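Local coordinates for protein autolysin E (Staphylococcus aureus, PDB 4PI8) that hydrolyses the NAG-NAM glycan strands of peptidoglycan, probably as an endo-beta-N-acetylglucosaminidase of the lysozyme clan, at residues A[94-99]-A[170-175]; A[59-64]-A[218-223]; A[178-181]-A[185-188]. The protein carries 1 engineered substitution. All coordinates share one frame; numbering follows the deposited sequence.

How the contacts relate
Contacts 1 and 3 are buried and belong to the helical core near the glycan, whereas contact 2 lies at the surface. Helix 156-172 ends in contact 1 and the next helix, 179-184, makes contact 3; N175 ND2 of contact 1 and E187 OE1 of contact 3, 3.1 Å apart in a probable hydrogen bond, join the two. Contact 1 is apolar packing beside a sugar-binding tyrosine; contact 3 combines a helix-end backbone bond with proline packing; contact 2 brings two acidic side chains together without a hydrogen bond between its segments. The 59-64 segment of contact 2 is held against contact 1, N97 N lying 3.1 Å from I59 O, while 218-223 brings R223 beside Q181 of contact 3.

Contact 1 of 3, residues A[94-99]-A[170-175]; sequences YEVNVI and EYFENN. With AMU (N-acetyl-beta-muramic acid), chain B.
With chi1 at 177°, V96 carries CG2 on the side of its own N and CG1 opposite that N; F172 places its ring opposite its own carbonyl carbon (chi1 -61°), and the two side chains meet at about a right angle. They join two helix ends of this lysozyme-clan domain: the short link between helices 84-94 and 98-108, and the Schellman motif that closes helix 156-172. Ring atom CE2 of F172 does the touching, 3.8 Å from V96 CG2 and 4.0 Å from V96 CG1, so both methyls of V96 rest near a single ring atom. The approach of CG2 is oblique to the ring. E95 O comes instead at the ring edge, near its plane, 4.2 Å from F172 CE2. E95, with positive phi, is the first residue to leave the helical conformation after helix 84-94; R168 of helix 156-172 takes the carbonyls of both Y94 and E95, tying that break to the same helix.

N97, the next residue after V96, is the N-cap of helix 98-108. Its OD1 accepts a weak, strongly bent bond from I99 N (117° at the hydrogen) and another from Y100 N, while its ND2 is bonded to Y212 OH, so both ends of the amide are fixed.

After F172 the chain makes a type I turn to N175, whose positive phi and N-H to F172 O (3.2 Å) close the Schellman motif; Q176 N reaches back to Y171 O. The ring of Y171, one residue before F172, belongs to the glycan pocket and stacks with H192. N-acetylmuramic acid lies at its hydroxyl edge, where Y171 OH donates to the carboxylate oxygen O10 of the lactyl group at 2.7 Å, with O10 near the plane of the ring.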
loop_
_atom_site.group_PDB
_atom_site.type_symbol
_atom_site.label_atom_id
_atom_site.label_comp_id
_atom_site.label_asym_id
_atom_site.label_seq_id
_atom_site.Cartn_x
_atom_site.Cartn_y
_atom_site.Cartn_z
ATOM N N TYR A 94 5.740 -11.854 8.926
ATOM C CA TYR A 94 6.368 -11.340 7.716
ATOM C C TYR A 94 7.236 -10.146 7.931
ATOM O O TYR A 94 7.829 -9.650 6.963
ATOM C CB TYR A 94 5.324 -11.069 6.630
ATOM C CG TYR A 94 4.586 -12.316 6.232
ATOM C CD1 TYR A 94 5.262 -13.384 5.659
ATOM C CD2 TYR A 94 3.223 -12.475 6.451
ATOM C CE1 TYR A 94 4.591 -14.577 5.358
ATOM C CE2 TYR A 94 2.595 -13.649 6.115
ATOM C CZ TYR A 94 3.282 -14.683 5.604
ATOM O OH TYR A 94 2.698 -15.881 5.248
ATOM N N GLU A 95 7.364 -9.641 9.160
ATOM C CA GLU A 95 8.169 -8.474 9.469
ATOM C C GLU A 95 7.684 -7.279 8.625
ATOM O O GLU A 95 8.407 -6.722 7.830
ATOM C CB GLU A 95 9.689 -8.737 9.335
ATOM C CG GLU A 95 10.493 -7.699 10.040
ATOM C CD GLU A 95 11.987 -7.878 9.906
ATOM O OE1 GLU A 95 12.341 -8.790 9.136
ATOM O OE2 GLU A 95 12.739 -7.074 10.482
ATOM N N VAL A 96 6.450 -6.894 8.909
ATOM C CA VAL A 96 5.797 -5.782 8.199
ATOM C C VAL A 96 5.197 -4.865 9.265
ATOM O O VAL A 96 4.395 -5.322 10.098
ATOM C CB VAL A 96 4.695 -6.272 7.316
ATOM C CG1 VAL A 96 3.981 -5.126 6.632
ATOM C CG2 VAL A 96 5.217 -7.189 6.203
ATOM N N ASN A 97 5.577 -3.603 9.236
ATOM C CA ASN A 97 5.084 -2.568 10.205
ATOM C C ASN A 97 3.558 -2.590 10.295
ATOM O O ASN A 97 2.918 -2.368 9.265
ATOM C CB ASN A 97 5.664 -1.242 9.775
ATOM C CG ASN A 97 5.260 -0.078 10.637
ATOM O OD1 ASN A 97 4.074 0.104 10.955
ATOM N ND2 ASN A 97 6.168 0.836 10.868
ATOM N N VAL A 98 3.001 -2.851 11.462
ATOM C CA VAL A 98 1.551 -3.064 11.526
ATOM C C VAL A 98 0.788 -1.749 11.373
ATOM O O VAL A 98 -0.378 -1.769 10.913
ATOM C CB VAL A 98 1.105 -3.796 12.831
ATOM C CG1 VAL A 98 1.206 -2.889 14.065
ATOM C CG2 VAL A 98 -0.246 -4.424 12.682
ATOM N N ILE A 99 1.396 -0.639 11.765
ATOM C CA ILE A 99 0.717 0.644 11.555
ATOM C C ILE A 99 0.607 0.951 10.050
ATOM O O ILE A 99 -0.425 1.439 9.564
ATOM C CB ILE A 99 1.314 1.755 12.374
ATOM C CG1 ILE A 99 0.989 1.584 13.862
ATOM C CG2 ILE A 99 0.866 3.114 11.873
ATOM C CD1 ILE A 99 1.714 2.516 14.798
ATOM N N GLU A 170 6.985 -9.435 -2.505
ATOM C CA GLU A 170 7.106 -8.791 -3.808
ATOM C C GLU A 170 7.681 -7.389 -3.785
ATOM O O GLU A 170 8.265 -6.958 -4.765
ATOM C CB GLU A 170 5.778 -8.755 -4.546
ATOM C CG GLU A 170 5.182 -10.156 -4.638
ATOM C CD GLU A 170 6.103 -11.166 -5.295
ATOM O OE1 GLU A 170 6.774 -10.805 -6.306
ATOM O OE2 GLU A 170 6.132 -12.315 -4.775
ATOM N N TYR A 171 7.518 -6.638 -2.686
ATOM C CA TYR A 171 8.026 -5.292 -2.552
ATOM C C TYR A 171 9.214 -5.243 -1.614
ATOM O O TYR A 171 10.333 -4.782 -1.983
ATOM C CB TYR A 171 6.897 -4.288 -2.175
ATOM C CG TYR A 171 6.054 -3.991 -3.377
ATOM C CD1 TYR A 171 5.052 -4.874 -3.789
ATOM C CD2 TYR A 171 6.290 -2.878 -4.167
ATOM C CE1 TYR A 171 4.293 -4.665 -4.937
ATOM C CE2 TYR A 171 5.550 -2.687 -5.341
ATOM C CZ TYR A 171 4.571 -3.565 -5.699
ATOM O OH TYR A 171 3.870 -3.345 -6.860
ATOM N N PHE A 172 9.051 -5.651 -0.351
ATOM C CA PHE A 172 10.146 -5.487 0.582
ATOM C C PHE A 172 11.399 -6.305 0.157
ATOM O O PHE A 172 12.523 -5.849 0.297
ATOM C CB PHE A 172 9.771 -5.818 2.024
ATOM C CG PHE A 172 8.675 -4.976 2.619
ATOM C CD1 PHE A 172 8.261 -3.794 2.045
ATOM C CD2 PHE A 172 8.163 -5.329 3.835
ATOM C CE1 PHE A 172 7.337 -2.998 2.668
ATOM C CE2 PHE A 172 7.261 -4.510 4.461
ATOM C CZ PHE A 172 6.823 -3.347 3.897
ATOM N N GLU A 173 11.183 -7.494 -0.341
ATOM C CA GLU A 173 12.294 -8.342 -0.823
ATOM C C GLU A 173 12.852 -7.844 -2.139
ATOM O O GLU A 173 13.923 -8.332 -2.560
ATOM C CB GLU A 173 11.864 -9.785 -0.924
ATOM C CG GLU A 173 11.606 -10.455 0.425
ATOM C CD GLU A 173 12.804 -10.494 1.300
ATOM O OE1 GLU A 173 13.871 -11.035 0.859
ATOM O OE2 GLU A 173 12.778 -9.957 2.382
ATOM N N ASN A 174 12.204 -6.876 -2.755
ATOM C CA ASN A 174 12.668 -6.210 -3.994
ATOM C C ASN A 174 13.300 -4.865 -3.687
ATOM O O ASN A 174 13.361 -4.014 -4.583
ATOM C CB ASN A 174 11.522 -6.070 -4.996
ATOM C CG ASN A 174 11.981 -5.673 -6.397
ATOM O OD1 ASN A 174 12.943 -6.315 -6.896
ATOM N ND2 ASN A 174 11.420 -4.615 -6.979
ATOM N N ASN A 175 13.680 -4.595 -2.431
ATOM C CA ASN A 175 14.288 -3.361 -2.045
ATOM C C ASN A 175 13.422 -2.110 -2.218
ATOM O O ASN A 175 13.913 -0.976 -2.264
ATOM C CB ASN A 175 15.646 -3.187 -2.773
ATOM C CG ASN A 175 16.550 -2.185 -2.095
ATOM O OD1 ASN A 175 16.610 -2.103 -0.845
ATOM N ND2 ASN A 175 17.311 -1.401 -2.906
HETATM C C1 AMU B . -1.755 -1.105 -9.525
HETATM C C2 AMU B . -1.130 -2.467 -9.441
HETATM C C3 AMU B . 0.165 -2.506 -10.268
HETATM C C4 AMU B . -0.161 -2.035 -11.705
HETATM C C5 AMU B . -0.936 -0.749 -11.657
HETATM C C6 AMU B . -1.310 -0.268 -13.062
HETATM C C7 AMU B . -0.899 -4.040 -7.513
HETATM C C8 AMU B . -0.363 -4.170 -6.104
HETATM C C9 AMU B . 1.942 -3.932 -9.483
HETATM C C10 AMU B . 2.035 -5.309 -8.950
HETATM C C11 AMU B . 3.159 -3.576 -10.333
HETATM O O1 AMU B . -2.979 -1.057 -8.809
HETATM O O3 AMU B . 0.757 -3.801 -10.274
HETATM O O4 AMU B . 1.119 -1.905 -12.345
HETATM O O5 AMU B . -2.109 -0.910 -10.899
HETATM O O6 AMU B . -1.883 1.043 -13.063
HETATM O O7 AMU B . -1.490 -4.952 -8.050
HETATM O O10 AMU B . 2.658 -5.527 -7.868
HETATM O O11 AMU B . 1.516 -6.280 -9.634
HETATM N N2 AMU B . -0.781 -2.829 -8.043
#

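Contact 2 of 3, residues A[59-64]-A[218-223]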
loop_
_atom_site.group_PDB
_atom_site.type_symbol
_atom_site.label_atom_id
_atom_site.label_comp_id
_atom_site.label_asym_id
_atom_site.label_seq_id
_atom_site.Cartn_x
_atom_site.Cartn_y
_atom_site.Cartn_z
ATOM N N ILE A 59 9.434 0.689 6.409
ATOM C CA ILE A 59 8.252 -0.027 6.939
ATOM C C ILE A 59 8.425 -1.515 7.032
ATOM O O ILE A 59 7.479 -2.269 7.250
ATOM C CB ILE A 59 6.954 0.415 6.176
ATOM C CG1 ILE A 59 7.177 0.347 4.663
ATOM C CG2 ILE A 59 6.539 1.787 6.640
ATOM C CD1 ILE A 59 5.948 0.533 3.827
ATOM N N THR A 60 9.691 -1.941 6.932
ATOM C CA THR A 60 10.045 -3.325 7.128
ATOM C C THR A 60 10.443 -3.551 8.543
ATOM O O THR A 60 10.978 -4.707 8.746
ATOM C CB THR A 60 11.182 -3.773 6.156
ATOM O OG1 THR A 60 12.449 -3.279 6.658
ATOM C CG2 THR A 60 10.954 -3.296 4.812
ATOM N N GLU A 61 10.361 -2.531 9.401
ATOM C CA GLU A 61 10.628 -2.603 10.845
ATOM C C GLU A 61 9.302 -2.528 11.585
ATOM O O GLU A 61 8.493 -1.583 11.409
ATOM C CB GLU A 61 11.500 -1.465 11.326
ATOM C CG GLU A 61 12.925 -1.299 10.781
ATOM C CD GLU A 61 13.738 -2.576 10.671
ATOM O OE1 GLU A 61 13.496 -3.563 11.409
ATOM O OE2 GLU A 61 14.652 -2.568 9.808
ATOM N N LYS A 62 9.158 -3.446 12.501
ATOM C CA LYS A 62 7.942 -3.631 13.288
ATOM C C LYS A 62 7.788 -2.575 14.331
ATOM O O LYS A 62 8.772 -1.864 14.672
ATOM C CB LYS A 62 7.959 -4.963 13.911
ATOM C CG LYS A 62 8.039 -6.077 12.873
ATOM C CD LYS A 62 8.010 -7.461 13.485
ATOM C CE LYS A 62 9.322 -7.755 14.200
ATOM N NZ LYS A 62 9.321 -9.124 14.745
ATOM N N VAL A 63 6.567 -2.427 14.822
ATOM C CA VAL A 63 6.289 -1.445 15.844
ATOM C C VAL A 63 5.624 -2.120 17.057
ATOM O O VAL A 63 4.896 -3.114 16.935
ATOM C CB VAL A 63 5.453 -0.241 15.373
ATOM C CG1 VAL A 63 6.278 0.623 14.446
ATOM C CG2 VAL A 63 4.158 -0.685 14.758
ATOM N N PRO A 64 5.860 -1.567 18.254
ATOM C CA PRO A 64 5.330 -2.113 19.482
ATOM C C PRO A 64 3.904 -1.693 19.707
ATOM O O PRO A 64 3.610 -0.735 20.410
ATOM C CB PRO A 64 6.295 -1.539 20.546
ATOM C CG PRO A 64 6.670 -0.213 20.042
ATOM C CD PRO A 64 6.805 -0.450 18.525
ATOM N N LYS A 218 8.022 5.659 18.079
ATOM C CA LYS A 218 9.229 6.230 17.476
ATOM C C LYS A 218 9.407 5.792 16.021
ATOM O O LYS A 218 9.308 4.616 15.731
ATOM C CB LYS A 218 10.456 5.785 18.280
ATOM C CG LYS A 218 11.635 6.736 18.117
ATOM C CD LYS A 218 13.012 6.104 18.322
ATOM C CE LYS A 218 14.124 7.120 18.020
ATOM N NZ LYS A 218 13.926 7.760 16.679
ATOM N N LYS A 219 9.750 6.729 15.173
ATOM C CA LYS A 219 10.024 6.483 13.737
ATOM C C LYS A 219 11.306 5.688 13.548
ATOM O O LYS A 219 12.267 5.912 14.285
ATOM C CB LYS A 219 10.186 7.814 13.015
ATOM C CG LYS A 219 8.905 8.596 12.877
ATOM C CD LYS A 219 9.070 9.812 11.980
ATOM C CE LYS A 219 9.748 10.959 12.715
ATOM N NZ LYS A 219 10.502 11.866 11.793
ATOM N N ASP A 220 11.329 4.789 12.552
ATOM C CA ASP A 220 12.502 4.033 12.161
ATOM C C ASP A 220 13.240 4.880 11.129
ATOM O O ASP A 220 13.010 6.089 10.984
ATOM C CB ASP A 220 12.072 2.636 11.584
ATOM C CG ASP A 220 11.705 1.590 12.698
ATOM O OD1 ASP A 220 12.621 1.218 13.511
ATOM O OD2 ASP A 220 10.507 1.106 12.749
ATOM N N ASP A 221 14.163 4.244 10.421
ATOM C CA ASP A 221 15.102 4.947 9.598
ATOM C C ASP A 221 14.440 5.667 8.447
ATOM O O ASP A 221 13.556 5.110 7.754
ATOM C CB ASP A 221 16.154 3.954 9.036
ATOM C CG ASP A 221 17.022 3.320 10.145
ATOM O OD1 ASP A 221 17.440 4.064 11.080
ATOM O OD2 ASP A 221 17.264 2.085 10.089
ATOM N N ILE A 222 14.852 6.886 8.207
ATOM C CA ILE A 222 14.384 7.697 7.135
ATOM C C ILE A 222 15.475 7.786 6.079
ATOM O O ILE A 222 16.649 8.083 6.368
ATOM C CB ILE A 222 14.116 9.146 7.577
ATOM C CG1 ILE A 222 13.160 9.192 8.799
ATOM C CG2 ILE A 222 13.669 9.991 6.399
ATOM C CD1 ILE A 222 11.822 8.521 8.605
ATOM N N ARG A 223 15.111 7.488 4.856
ATOM C CA ARG A 223 16.078 7.530 3.747
ATOM C C ARG A 223 15.872 8.778 2.961
ATOM O O ARG A 223 14.783 9.087 2.480
ATOM C CB ARG A 223 15.922 6.329 2.858
ATOM C CG ARG A 223 16.816 6.451 1.633
ATOM C CD ARG A 223 16.856 5.155 0.853
ATOM N NE ARG A 223 17.569 5.384 -0.383
ATOM C CZ ARG A 223 18.040 4.441 -1.192
ATOM N NH1 ARG A 223 17.916 3.147 -0.920
ATOM N NH2 ARG A 223 18.678 4.843 -2.274
#
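D220 meets E61 in a surface contact between two irregular segments, and the residues that precede it in 218-223 only lead up to that meeting. K218 comes first, its chain extended and bent only at the last bond, with NZ making a weak bond to K219 O at 3.4 Å. K219 follows, with its side chain against M54 and directed away from 59-64.

D220 then supplies the contact proper. With CG anti to its carbonyl carbon (chi1 -79°), the carboxylate is laid across the base of E61, and OD2 stands 3.1 Å from E61 CB, a tight carbon-oxygen approach. The other oxygen, OD1, flanks the same side chain 3.7 Å from E61 CG, so both carboxylate oxygens lie against the CB-CG part of E61, in packing and not in a bond. E61 O and K62 O also stand near D220 OD2, at 3.6 and 3.9 Å, without a bond. E61 is bent at chi2 (-44°) and its carboxylate heads away from D220: E61 OE1 is 5.3 Å from D220 OD1, and the two carboxylate planes are turned 59° apart.

D221 adds a further acid, its OD2 5.3 Å from E61 OE2. D58 and E95 also bring carboxylates close to that of E61, a gathering of negative charge that would tend to raise the affinity of some of these acids for protons. The backbone of D221 is bonded to that of D58, I222 packs on M57, and R223 is bonded through its backbone to Y56 and through its guanidinium to D6.

Segment 218-223, in the loop after helix 200-215, thus runs along the connection between helices 38-45 and 67-74, whose inner face is held by I59 on helices 156-172 and 179-184 and by V63 on helix 98-108.

Contact 3 of 3, residues A[178-181]-A[185-188]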
loop_
_atom_site.group_PDB
_atom_site.type_symbol
_atom_site.label_atom_id
_atom_site.label_comp_id
_atom_site.label_asym_id
_atom_site.label_seq_id
_atom_site.Cartn_x
_atom_site.Cartn_y
_atom_site.Cartn_z
ATOM N N ASN A 178 10.078 1.513 1.569
ATOM C CA ASN A 178 9.265 2.622 2.066
ATOM C C ASN A 178 8.226 2.989 1.060
ATOM O O ASN A 178 8.218 2.485 -0.095
ATOM C CB ASN A 178 10.146 3.759 2.544
ATOM C CG ASN A 178 10.893 4.450 1.443
ATOM O OD1 ASN A 178 10.424 4.611 0.320
ATOM N ND2 ASN A 178 12.098 4.942 1.820
ATOM N N LEU A 179 7.259 3.829 1.461
ATOM C CA LEU A 179 6.178 4.128 0.565
ATOM C C LEU A 179 6.601 4.761 -0.754
ATOM O O LEU A 179 6.086 4.500 -1.822
ATOM C CB LEU A 179 5.098 5.010 1.245
ATOM C CG LEU A 179 4.345 4.343 2.417
ATOM C CD1 LEU A 179 3.621 5.415 3.194
ATOM C CD2 LEU A 179 3.417 3.243 2.002
ATOM N N TYR A 180 7.536 5.708 -0.622
ATOM C CA TYR A 180 8.084 6.376 -1.820
ATOM C C TYR A 180 8.627 5.358 -2.840
ATOM O O TYR A 180 8.357 5.461 -4.013
ATOM C CB TYR A 180 9.189 7.375 -1.437
ATOM C CG TYR A 180 9.611 8.205 -2.627
ATOM C CD1 TYR A 180 8.901 9.316 -3.019
ATOM C CD2 TYR A 180 10.697 7.858 -3.396
ATOM C CE1 TYR A 180 9.239 10.039 -4.145
ATOM C CE2 TYR A 180 11.021 8.586 -4.540
ATOM C CZ TYR A 180 10.308 9.668 -4.888
ATOM O OH TYR A 180 10.633 10.376 -6.066
ATOM N N GLN A 181 9.410 4.419 -2.330
ATOM C CA GLN A 181 9.983 3.392 -3.210
ATOM C C GLN A 181 8.931 2.477 -3.777
ATOM O O GLN A 181 9.020 2.041 -4.933
ATOM C CB GLN A 181 11.063 2.570 -2.546
ATOM C CG GLN A 181 12.295 3.368 -2.140
ATOM C CD GLN A 181 13.206 2.561 -1.272
ATOM O OE1 GLN A 181 12.790 1.892 -0.325
ATOM N NE2 GLN A 181 14.508 2.569 -1.604
ATOM N N ASN A 185 9.469 3.549 -7.379
ATOM C CA ASN A 185 10.605 2.674 -7.684
ATOM C C ASN A 185 11.787 3.384 -8.289
ATOM O O ASN A 185 12.171 3.123 -9.435
ATOM C CB ASN A 185 10.131 1.517 -8.568
ATOM C CG ASN A 185 11.076 0.321 -8.540
ATOM O OD1 ASN A 185 12.005 0.248 -7.739
ATOM N ND2 ASN A 185 10.751 -0.673 -9.383
ATOM N N PRO A 186 12.421 4.279 -7.565
ATOM C CA PRO A 186 13.502 5.082 -8.147
ATOM C C PRO A 186 14.672 4.230 -8.628
ATOM O O PRO A 186 15.426 4.721 -9.541
ATOM C CB PRO A 186 13.911 6.015 -7.028
ATOM C CG PRO A 186 13.271 5.510 -5.807
ATOM C CD PRO A 186 12.070 4.743 -6.220
ATOM N N GLU A 187 14.887 3.044 -8.135
ATOM C CA GLU A 187 15.965 2.166 -8.621
ATOM C C GLU A 187 15.675 1.748 -10.033
ATOM O O GLU A 187 16.627 1.556 -10.837
ATOM C CB GLU A 187 16.082 0.957 -7.737
ATOM C CG GLU A 187 17.294 0.057 -7.971
ATOM C CD GLU A 187 17.460 -1.035 -6.925
ATOM O OE1 GLU A 187 16.658 -1.208 -5.973
ATOM O OE2 GLU A 187 18.528 -1.730 -6.989
ATOM N N ASN A 188 14.407 1.591 -10.413
ATOM C CA ASN A 188 13.942 1.170 -11.750
ATOM C C ASN A 188 12.628 1.906 -12.075
ATOM O O ASN A 188 11.546 1.345 -12.013
ATOM C CB ASN A 188 13.760 -0.335 -11.886
ATOM C CG ASN A 188 15.076 -1.080 -11.864
ATOM O OD1 ASN A 188 15.496 -1.680 -10.824
ATOM N ND2 ASN A 188 15.760 -1.018 -12.940
#
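P186 wedges against Y180 and Q181 at the end of helix 179-184, and this is the close-packed half of the contact. CG of the proline meets the edge of the Y180 ring near its plane, 4.0 Å from CE2, while its CD lies 3.9 Å from Q181 CA. Beside it N185 N donates to Q181 O (2.9 Å), the last turn of the helix; the donor stands 38° above the carbonyl plane, and Q176 NE2 also reaches that oxygen. At the other end N178 and Q181 form a capping box: Q181 N gives a nearly straight bond to N178 OD1 (2.8 Å), and the return bond from N178 N to Q181 OE1 is weak, that oxygen being held chiefly by L177 N.

The type I turn N185-N188, closed by N188 N to N185 O, leads out of the packed part; its second half, E187 and N188, is the looser side, partly exposed and without contact to 178-181. N185 ND2 is bonded to the carbonyl oxygen of Q191, a residue of the glycan pocket. Helix 179-184 lies between helix 200-215, on which L179 packs, and the end of helix 38-45, where Y180 OH is bonded to M45 O.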